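Local coordinates for lipoteichoic acid primase (Listeria monocytogenes, PDB 4UOP), which belongs to the sulfatase family and holds a magnesium ion in its extracellular catalytic domain, at residues Q69-N74 and K299-S304; Q98-V103 and K333-E338; D284-K289 and A312-I317. All coordinates share one frame; numbering follows the deposited sequence.

Interaction 1 of 3, residues Q69-N74 and K299-S304; sequences QRNLTN and KYVNRS
Asn-302 plugs into the turn made by Asn-71 to Asn-74, joining two loops of the sulfatase-family domain, one following strand 59-65 and the other leading to helix 312-315. Two hydrogen bonds carry the polar part. The backbone N of Asn-302 donates to Asn-71 O at 2.8 Å. Its CB points toward the turn, and CG, standing anti to the backbone N (chi1 -171°), brings the amide to Thr-73 O. There ND2 meets the carbonyl at 3.0 Å in a nearly straight bond (171° at the hydrogen), with the acceptor in the amide plane and the donor in the carbonyl plane. Asn-74 O is almost as near to ND2, at 3.1 Å, but its angle is too poor for a bond.

Van der Waals contacts make up the rest. Val-301 lies alongside Asn-71, CG1 4.0 Å from CB, while an apolar contact brings Leu-72 CD2 to within 4.3 Å of Val-301 CG2. Leu-72 also packs on Leu-247, Tyr-250 and Phe-251 of helix 246-271.

Bonds within each segment set the shape of both partners. Gln-69 NE2 holds Asn-71 OD1 on a lone pair, and Thr-73 OG1 links Arg-70 O to Arg-70 NH1. Asn-302 OD1 closes an Asx turn by accepting Ser-304 N at 2.9 Å, while Ser-304 OG reaches the same oxygen from the same face of its plane.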
loop_
_atom_site.group_PDB
_atom_site.type_symbol
_atom_site.label_atom_id
_atom_site.label_comp_id
_atom_site.label_asym_id
_atom_site.label_seq_id
_atom_site.Cartn_x
_atom_site.Cartn_y
_atom_site.Cartn_z
ATOM N N GLN B 69 6.643 16.316 -12.757
ATOM C CA GLN B 69 6.479 17.013 -11.474
ATOM C C GLN B 69 6.877 18.467 -11.638
ATOM O O GLN B 69 7.827 18.794 -12.355
ATOM C CB GLN B 69 7.275 16.346 -10.348
ATOM C CG GLN B 69 8.776 16.250 -10.582
ATOM C CD GLN B 69 9.417 15.259 -9.637
ATOM O OE1 GLN B 69 9.305 14.054 -9.837
ATOM N NE2 GLN B 69 10.082 15.761 -8.587
ATOM N N ARG B 70 6.156 19.342 -10.955
ATOM C CA ARG B 70 6.293 20.774 -11.176
ATOM C C ARG B 70 7.699 21.307 -10.933
ATOM O O ARG B 70 8.138 22.197 -11.664
ATOM C CB ARG B 70 5.278 21.564 -10.345
ATOM C CG ARG B 70 5.179 23.035 -10.721
ATOM C CD ARG B 70 4.971 23.221 -12.210
ATOM N NE ARG B 70 4.590 24.578 -12.597
ATOM C CZ ARG B 70 4.732 25.088 -13.825
ATOM N NH1 ARG B 70 5.318 24.383 -14.802
ATOM N NH2 ARG B 70 4.305 26.324 -14.079
ATOM N N ASN B 71 8.403 20.786 -9.928
ATOM C CA ASN B 71 9.759 21.284 -9.629
ATOM C C ASN B 71 10.833 20.783 -10.602
ATOM O O ASN B 71 12.010 21.168 -10.502
ATOM C CB ASN B 71 10.148 21.059 -8.164
ATOM C CG ASN B 71 10.271 19.601 -7.771
ATOM O OD1 ASN B 71 10.342 18.698 -8.600
ATOM N ND2 ASN B 71 10.325 19.369 -6.473
ATOM N N LEU B 72 10.436 19.948 -11.554
ATOM C CA LEU B 72 11.315 19.601 -12.681
ATOM C C LEU B 72 10.669 19.930 -14.027
ATOM O O LEU B 72 10.814 19.197 -14.993
ATOM C CB LEU B 72 11.710 18.124 -12.595
ATOM C CG LEU B 72 12.502 17.739 -11.339
ATOM C CD1 LEU B 72 12.662 16.233 -11.254
ATOM C CD2 LEU B 72 13.873 18.409 -11.314
ATOM N N THR B 73 9.913 21.014 -14.068
ATOM C CA THR B 73 9.428 21.582 -15.304
ATOM C C THR B 73 9.895 23.021 -15.351
ATOM O O THR B 73 10.315 23.575 -14.335
ATOM C CB THR B 73 7.896 21.540 -15.424
ATOM O OG1 THR B 73 7.319 22.364 -14.408
ATOM C CG2 THR B 73 7.377 20.113 -15.306
ATOM N N ASN B 74 9.840 23.627 -16.535
ATOM C CA ASN B 74 10.351 24.986 -16.732
ATOM C C ASN B 74 11.798 25.115 -16.253
ATOM O O ASN B 74 12.178 26.078 -15.577
ATOM C CB ASN B 74 9.427 26.021 -16.065
ATOM C CG ASN B 74 9.344 27.321 -16.857
ATOM O OD1 ASN B 74 10.306 27.721 -17.511
ATOM N ND2 ASN B 74 8.183 27.975 -16.819
ATOM N N LYS B 299 21.102 21.592 -7.983
ATOM C CA LYS B 299 20.992 22.887 -8.686
ATOM C C LYS B 299 20.057 22.881 -9.913
ATOM O O LYS B 299 19.712 23.949 -10.431
ATOM C CB LYS B 299 22.362 23.394 -9.122
ATOM C CG LYS B 299 22.993 22.599 -10.249
ATOM C CD LYS B 299 24.255 23.286 -10.765
ATOM C CE LYS B 299 24.984 22.423 -11.772
ATOM N NZ LYS B 299 25.639 21.240 -11.141
ATOM N N TYR B 300 19.677 21.691 -10.388
ATOM C CA TYR B 300 18.784 21.562 -11.529
ATOM C C TYR B 300 17.309 21.670 -11.171
ATOM O O TYR B 300 16.474 21.864 -12.061
ATOM C CB TYR B 300 19.053 20.253 -12.261
ATOM C CG TYR B 300 20.448 20.208 -12.842
ATOM C CD1 TYR B 300 20.832 21.107 -13.833
ATOM C CD2 TYR B 300 21.383 19.288 -12.391
ATOM C CE1 TYR B 300 22.114 21.085 -14.365
ATOM C CE2 TYR B 300 22.660 19.263 -12.914
ATOM C CZ TYR B 300 23.013 20.164 -13.901
ATOM O OH TYR B 300 24.278 20.150 -14.438
ATOM N N VAL B 301 17.001 21.526 -9.889
ATOM C CA VAL B 301 15.622 21.552 -9.422
ATOM C C VAL B 301 15.138 22.984 -9.509
ATOM O O VAL B 301 15.864 23.918 -9.141
ATOM C CB VAL B 301 15.513 21.036 -7.975
ATOM C CG1 VAL B 301 14.067 21.093 -7.486
ATOM C CG2 VAL B 301 16.066 19.622 -7.859
ATOM N N ASN B 302 13.933 23.174 -10.025
ATOM C CA ASN B 302 13.365 24.506 -10.163
ATOM C C ASN B 302 12.899 24.993 -8.795
ATOM O O ASN B 302 12.047 24.364 -8.175
ATOM C CB ASN B 302 12.206 24.482 -11.161
ATOM C CG ASN B 302 11.700 25.866 -11.531
ATOM O OD1 ASN B 302 11.887 26.837 -10.806
ATOM N ND2 ASN B 302 11.020 25.948 -12.653
ATOM N N ARG B 303 13.469 26.108 -8.339
ATOM C CA ARG B 303 13.169 26.648 -7.014
ATOM C C ARG B 303 12.242 27.844 -7.078
ATOM O O ARG B 303 11.924 28.438 -6.046
ATOM C CB ARG B 303 14.467 27.076 -6.318
ATOM C CG ARG B 303 15.506 25.974 -6.185
ATOM C CD ARG B 303 14.949 24.765 -5.458
ATOM N NE ARG B 303 15.982 23.772 -5.182
ATOM C CZ ARG B 303 15.773 22.590 -4.612
ATOM N NH1 ARG B 303 14.548 22.231 -4.245
ATOM N NH2 ARG B 303 16.790 21.748 -4.424
ATOM N N SER B 304 11.788 28.207 -8.270
ATOM C CA SER B 304 11.082 29.484 -8.444
ATOM C C SER B 304 9.742 29.526 -7.705
ATOM O O SER B 304 9.299 30.596 -7.294
ATOM C CB SER B 304 10.896 29.800 -9.928
ATOM O OG SER B 304 10.010 28.880 -10.544
#

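Interaction 2 of 3, residues Q98-V103 and K333-E338; sequences QFFQTV and KNVGGE
Phe-99 and Phe-100 pair with Gly-336 and Gly-337 as two parallel beta bridges, their CA atoms 4.9 and 4.5 Å apart, which attach the short strand 336-337 to strand 94-100 of the large mixed sheet. The firm backbone bond runs from Phe-100 N to Gly-336 O at 2.8 Å; those from Gly-336 N to Gln-98 O and from Glu-338 N to Phe-100 O are weak.

The Phe-99 ring lies over the glycine backbone. With CG anti to the backbone N (chi1 -165°), it turns back across the neighbouring strand, so that Gly-337 CA sits 4.2 Å from the ring centroid and only 19° off the normal, a CH-pi contact over the face. Gly-336, with no side chain on this face, lets the ring lie there, while bare Gly-337 faces the Thr-102 methyl on the Phe-100 side. Phe-100 points to the opposite side of the sheet, where Val-335 CG1 meets the edge of its ring, 4.2 Å from CE2. The same methyl is 3.5 Å from Gln-98 OE1.

Beyond the bridges the Glu-338 carboxylate receives Thr-102 N at OE1 (3.0 Å, 171° at the hydrogen), on the anti side and well out of the carboxylate plane, while the two side chains run past each other in opposite directions, Glu-338 CB close to Thr-102 OG1.

Farther out, a water donates to both Gln-98 O and Asn-334 O at the start of the pairing. Phe-319 stacks on Phe-99 and Phe-383 on Phe-100, and Asp-340 OD2 accepts Gly-337 N. Ala-111, Ser-114 and Val-115 of helix 107-117 pack against Glu-338. A side-chain carboxylate thus replaces a main-chain carbonyl as acceptor for Thr-102 N, extending the link between the segments past the last bridge in a buried setting.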
loop_
_atom_site.group_PDB
_atom_site.type_symbol
_atom_site.label_atom_id
_atom_site.label_comp_id
_atom_site.label_asym_id
_atom_site.label_seq_id
_atom_site.Cartn_x
_atom_site.Cartn_y
_atom_site.Cartn_z
ATOM N N GLN B 98 0.706 25.064 -7.581
ATOM C CA GLN B 98 0.390 24.374 -6.332
ATOM C C GLN B 98 -0.745 23.393 -6.565
ATOM O O GLN B 98 -1.837 23.490 -5.987
ATOM C CB GLN B 98 0.005 25.364 -5.237
ATOM C CG GLN B 98 1.113 26.282 -4.788
ATOM C CD GLN B 98 0.701 27.154 -3.610
ATOM O OE1 GLN B 98 -0.455 27.560 -3.492
ATOM N NE2 GLN B 98 1.659 27.471 -2.754
ATOM N N PHE B 99 -0.507 22.464 -7.473
ATOM C CA PHE B 99 -1.472 21.435 -7.772
ATOM C C PHE B 99 -0.835 20.121 -7.389
ATOM O O PHE B 99 0.323 19.869 -7.743
ATOM C CB PHE B 99 -1.842 21.473 -9.250
ATOM C CG PHE B 99 -3.077 20.704 -9.574
ATOM C CD1 PHE B 99 -4.325 21.313 -9.487
ATOM C CD2 PHE B 99 -3.011 19.377 -9.948
ATOM C CE1 PHE B 99 -5.475 20.602 -9.759
ATOM C CE2 PHE B 99 -4.171 18.663 -10.246
ATOM C CZ PHE B 99 -5.403 19.278 -10.134
ATOM N N PHE B 100 -1.563 19.290 -6.646
ATOM C CA PHE B 100 -0.952 18.125 -6.005
ATOM C C PHE B 100 -1.481 16.780 -6.466
ATOM O O PHE B 100 -2.654 16.637 -6.790
ATOM C CB PHE B 100 -1.140 18.204 -4.497
ATOM C CG PHE B 100 -0.508 19.399 -3.872
ATOM C CD1 PHE B 100 0.848 19.395 -3.553
ATOM C CD2 PHE B 100 -1.253 20.549 -3.613
ATOM C CE1 PHE B 100 1.429 20.497 -2.951
ATOM C CE2 PHE B 100 -0.664 21.651 -3.017
ATOM C CZ PHE B 100 0.672 21.630 -2.696
ATOM N N GLN B 101 -0.583 15.799 -6.519
ATOM C CA GLN B 101 -0.967 14.417 -6.740
ATOM C C GLN B 101 -1.815 13.918 -5.562
ATOM O O GLN B 101 -1.594 14.321 -4.428
ATOM C CB GLN B 101 0.284 13.530 -6.861
ATOM C CG GLN B 101 1.177 13.513 -5.637
ATOM C CD GLN B 101 2.354 12.563 -5.764
ATOM O OE1 GLN B 101 3.226 12.761 -6.601
ATOM N NE2 GLN B 101 2.391 11.536 -4.923
ATOM N N THR B 102 -2.774 13.053 -5.851
ATOM C CA THR B 102 -3.555 12.379 -4.837
ATOM C C THR B 102 -3.567 10.898 -5.197
ATOM O O THR B 102 -4.521 10.408 -5.816
ATOM C CB THR B 102 -5.002 12.934 -4.739
ATOM O OG1 THR B 102 -5.686 12.838 -5.996
ATOM C CG2 THR B 102 -4.987 14.382 -4.291
ATOM N N VAL B 103 -2.486 10.211 -4.850
ATOM C CA VAL B 103 -2.311 8.816 -5.237
ATOM C C VAL B 103 -1.964 7.980 -4.027
ATOM O O VAL B 103 -1.702 8.513 -2.955
ATOM C CB VAL B 103 -1.250 8.637 -6.356
ATOM C CG1 VAL B 103 -1.641 9.421 -7.598
ATOM C CG2 VAL B 103 0.135 9.045 -5.900
ATOM N N LYS B 333 -4.526 30.665 -8.077
ATOM C CA LYS B 333 -4.005 30.804 -6.715
ATOM C C LYS B 333 -4.500 29.711 -5.774
ATOM O O LYS B 333 -3.796 29.314 -4.871
ATOM C CB LYS B 333 -4.365 32.180 -6.142
ATOM C CG LYS B 333 -3.878 33.352 -6.982
ATOM C CD LYS B 333 -2.400 33.284 -7.331
ATOM C CE LYS B 333 -1.512 33.141 -6.104
ATOM N NZ LYS B 333 -0.075 33.367 -6.448
ATOM N N ASN B 334 -5.708 29.236 -5.989
ATOM C CA ASN B 334 -6.315 28.236 -5.134
ATOM C C ASN B 334 -5.661 26.876 -5.406
ATOM O O ASN B 334 -5.481 26.497 -6.571
ATOM C CB ASN B 334 -7.811 28.235 -5.426
ATOM C CG ASN B 334 -8.629 27.370 -4.479
ATOM O OD1 ASN B 334 -8.383 27.290 -3.276
ATOM N ND2 ASN B 334 -9.644 26.743 -5.034
ATOM N N VAL B 335 -5.326 26.141 -4.353
ATOM C CA VAL B 335 -4.728 24.821 -4.536
ATOM C C VAL B 335 -5.735 23.802 -5.007
ATOM O O VAL B 335 -6.945 23.949 -4.819
ATOM C CB VAL B 335 -4.024 24.256 -3.282
ATOM C CG1 VAL B 335 -2.913 25.178 -2.860
ATOM C CG2 VAL B 335 -5.013 23.996 -2.147
ATOM N N GLY B 336 -5.214 22.743 -5.609
ATOM C CA GLY B 336 -6.030 21.655 -6.067
ATOM C C GLY B 336 -5.249 20.367 -6.101
ATOM O O GLY B 336 -4.016 20.366 -6.002
ATOM N N GLY B 337 -5.987 19.275 -6.227
ATOM C CA GLY B 337 -5.423 17.952 -6.439
ATOM C C GLY B 337 -6.186 17.227 -7.518
ATOM O O GLY B 337 -7.185 17.740 -8.050
ATOM N N GLU B 338 -5.716 16.034 -7.871
ATOM C CA GLU B 338 -6.336 15.299 -8.965
ATOM C C GLU B 338 -7.844 15.063 -8.732
ATOM O O GLU B 338 -8.608 15.102 -9.671
ATOM C CB GLU B 338 -5.594 14.002 -9.241
ATOM C CG GLU B 338 -4.324 14.268 -10.048
ATOM C CD GLU B 338 -3.228 13.237 -9.875
ATOM O OE1 GLU B 338 -3.098 12.619 -8.787
ATOM O OE2 GLU B 338 -2.456 13.087 -10.841
HETATM O O HOH W 1 -4.007 24.383 -7.917
#

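Interaction 3 of 3, residues D284-K289 and A312-I317; sequences DHHIIK and ADDYRI. With MG (magnesium ion), chain J.
His-286 and Tyr-315 meet through their first torsions: chi1 of 84° sets the imidazole between its backbone N and carbonyl carbon, and chi1 of -81° swings the phenol back although its CB leads away. His-286 CE1 comes 3.4 Å from Tyr-315 CE1. The planes are 30° apart and the centroids 5.1 Å apart, so the rings barely overlap. Asp-314 adds a second contact to the imidazole, its CB 4.3 Å from the centroid in an off-centre CH-pi contact and its O 3.0 Å from His-286 CB. The Asp-314 carboxylate turns to Thr-290, and Tyr-315 OH to Thr-376.

This corner joins the metal-bearing loop after strand 277-283 of the sulfatase-family domain to the short, weakly bonded helix 312-315. Asp-284 OD2 binds the magnesium ion at 2.1 Å and His-285 NE2 at 2.2 Å; a water, Glu-66 and Thr-108 also contribute ligands.

His-285 ND1 gives a straight bond to His-286 O at 2.9 Å. That oxygen lies in the imidazole plane, although the nitrogen stands well above the carbonyl plane, not on a lone pair. With the metal bond at NE2 it holds the ring's rotation, and it ties the metal-binding histidine to the residue that meets Tyr-315. At the contact's other end, Ile-317 CG2 touches His-285 CA at 3.7 Å. Asp-284 OD1 accepts Ser-67 N, and Lys-289 NZ makes a salt bridge to Asp-228 of the second subunit.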
loop_
_atom_site.group_PDB
_atom_site.type_symbol
_atom_site.label_atom_id
_atom_site.label_comp_id
_atom_site.label_asym_id
_atom_site.label_seq_id
_atom_site.Cartn_x
_atom_site.Cartn_y
_atom_site.Cartn_z
ATOM N N ASP B 284 0.782 12.782 -13.651
ATOM C CA ASP B 284 0.108 11.838 -12.758
ATOM C C ASP B 284 0.619 11.878 -11.321
ATOM O O ASP B 284 -0.174 11.855 -10.388
ATOM C CB ASP B 284 0.019 10.404 -13.308
ATOM C CG ASP B 284 1.360 9.753 -13.581
ATOM O OD1 ASP B 284 2.409 10.434 -13.582
ATOM O OD2 ASP B 284 1.334 8.508 -13.786
ATOM N N HIS B 285 1.937 11.964 -11.161
ATOM C CA HIS B 285 2.577 11.984 -9.855
ATOM C C HIS B 285 4.061 12.208 -10.068
ATOM O O HIS B 285 4.565 12.069 -11.199
ATOM C CB HIS B 285 2.363 10.645 -9.152
ATOM C CG HIS B 285 2.772 9.482 -9.987
ATOM N ND1 HIS B 285 4.091 9.117 -10.144
ATOM C CD2 HIS B 285 2.056 8.647 -10.773
ATOM C CE1 HIS B 285 4.169 8.092 -10.968
ATOM N NE2 HIS B 285 2.948 7.795 -11.374
ATOM N N HIS B 286 4.745 12.561 -8.980
ATOM C CA HIS B 286 6.175 12.788 -9.026
ATOM C C HIS B 286 6.890 11.459 -9.090
ATOM O O HIS B 286 6.321 10.413 -8.785
ATOM C CB HIS B 286 6.646 13.571 -7.815
ATOM C CG HIS B 286 6.905 12.726 -6.615
ATOM N ND1 HIS B 286 5.894 12.143 -5.884
ATOM C CD2 HIS B 286 8.062 12.358 -6.019
ATOM C CE1 HIS B 286 6.416 11.458 -4.883
ATOM N NE2 HIS B 286 7.733 11.568 -4.946
ATOM N N ILE B 287 8.143 11.513 -9.505
ATOM C CA ILE B 287 8.956 10.315 -9.523
ATOM C C ILE B 287 10.349 10.532 -8.919
ATOM O O ILE B 287 10.958 9.578 -8.450
ATOM C CB ILE B 287 9.035 9.725 -10.959
ATOM C CG1 ILE B 287 9.505 8.267 -10.939
ATOM C CG2 ILE B 287 9.920 10.574 -11.854
ATOM C CD1 ILE B 287 8.684 7.360 -10.042
ATOM N N ILE B 288 10.839 11.769 -8.919
ATOM C CA ILE B 288 12.173 12.080 -8.399
ATOM C C ILE B 288 12.033 12.669 -6.996
ATOM O O ILE B 288 11.374 13.698 -6.798
ATOM C CB ILE B 288 12.895 13.087 -9.314
ATOM C CG1 ILE B 288 12.931 12.598 -10.780
ATOM C CG2 ILE B 288 14.281 13.404 -8.763
ATOM C CD1 ILE B 288 13.717 11.316 -11.040
ATOM N N LYS B 289 12.624 11.998 -6.015
ATOM C CA LYS B 289 12.698 12.549 -4.665
ATOM C C LYS B 289 13.863 13.529 -4.647
ATOM O O LYS B 289 15.033 13.112 -4.594
ATOM C CB LYS B 289 12.886 11.443 -3.636
ATOM C CG LYS B 289 11.737 10.460 -3.601
ATOM C CD LYS B 289 11.440 10.007 -2.183
ATOM C CE LYS B 289 10.198 9.131 -2.128
ATOM N NZ LYS B 289 10.441 7.777 -2.694
ATOM N N ALA B 312 5.676 18.094 0.338
ATOM C CA ALA B 312 4.863 19.039 -0.392
ATOM C C ALA B 312 5.505 19.466 -1.696
ATOM O O ALA B 312 4.840 19.467 -2.731
ATOM C CB ALA B 312 4.552 20.272 0.462
ATOM N N ASP B 313 6.783 19.822 -1.674
ATOM C CA ASP B 313 7.385 20.360 -2.884
ATOM C C ASP B 313 7.354 19.351 -4.027
ATOM O O ASP B 313 6.984 19.715 -5.127
ATOM C CB ASP B 313 8.817 20.827 -2.700
ATOM C CG ASP B 313 9.261 21.735 -3.833
ATOM O OD1 ASP B 313 8.508 22.677 -4.191
ATOM O OD2 ASP B 313 10.355 21.505 -4.395
ATOM N N ASP B 314 7.753 18.105 -3.758
ATOM C CA ASP B 314 7.777 17.052 -4.785
ATOM C C ASP B 314 6.404 16.603 -5.233
ATOM O O ASP B 314 6.225 16.206 -6.375
ATOM C CB ASP B 314 8.534 15.812 -4.286
ATOM C CG ASP B 314 10.047 16.002 -4.280
ATOM O OD1 ASP B 314 10.571 16.911 -4.950
ATOM O OD2 ASP B 314 10.710 15.192 -3.624
ATOM N N TYR B 315 5.413 16.706 -4.354
ATOM C CA TYR B 315 4.076 16.256 -4.704
ATOM C C TYR B 315 3.356 17.198 -5.670
ATOM O O TYR B 315 2.280 16.886 -6.150
ATOM C CB TYR B 315 3.247 16.041 -3.434
ATOM C CG TYR B 315 3.494 14.718 -2.744
ATOM C CD1 TYR B 315 4.731 14.095 -2.800
ATOM C CD2 TYR B 315 2.501 14.111 -1.995
ATOM C CE1 TYR B 315 4.970 12.895 -2.148
ATOM C CE2 TYR B 315 2.731 12.917 -1.327
ATOM C CZ TYR B 315 3.972 12.317 -1.406
ATOM O OH TYR B 315 4.242 11.135 -0.753
ATOM N N ARG B 316 3.948 18.354 -5.963
ATOM C CA ARG B 316 3.379 19.224 -6.965
ATOM C C ARG B 316 3.551 18.629 -8.357
ATOM O O ARG B 316 4.661 18.222 -8.742
ATOM C CB ARG B 316 4.003 20.623 -6.919
ATOM C CG ARG B 316 4.001 21.312 -5.550
ATOM C CD ARG B 316 5.212 22.227 -5.369
ATOM N NE ARG B 316 5.172 23.254 -6.326
ATOM C CZ ARG B 316 6.210 23.848 -6.905
ATOM N NH1 ARG B 316 7.484 23.573 -6.635
ATOM N NH2 ARG B 316 5.921 24.777 -7.764
ATOM N N ILE B 317 2.465 18.639 -9.113
ATOM C CA ILE B 317 2.423 18.144 -10.478
ATOM C C ILE B 317 1.993 19.305 -11.356
ATOM O O ILE B 317 1.212 20.166 -10.915
ATOM C CB ILE B 317 1.453 16.942 -10.652
ATOM C CG1 ILE B 317 0.130 17.203 -9.922
ATOM C CG2 ILE B 317 2.096 15.688 -10.091
ATOM C CD1 ILE B 317 -0.997 16.241 -10.223
HETATM MG MG MG J . 2.670 6.968 -13.412
HETATM O O HOH W 2 3.888 5.232 -12.771
#

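How the interactions relate
From the N terminus, 69-74 comes first, in the loop after strand 59-65, followed by 98-103 at the end of strand 94-100. Segment 284-289 follows strand 277-283. The long loop of interaction 1 then closes at residues 299-304. Interaction 3 closes a short one at 312-317, crossing interaction 1, and interaction 2 closes last at 333-338; it also crosses interaction 1 but encloses interaction 3. Interaction 3 touches both neighbours, with centres 11 Å from each: Gln-69 OE1 reaches Ile-287 N, and Gln-101 OE1 reaches His-286 N. Interactions 1 and 2 do not touch. Together they connect the magnesium-bearing loop to strands 94-100 and 336-337 of the mixed sheet and to the outlying loops.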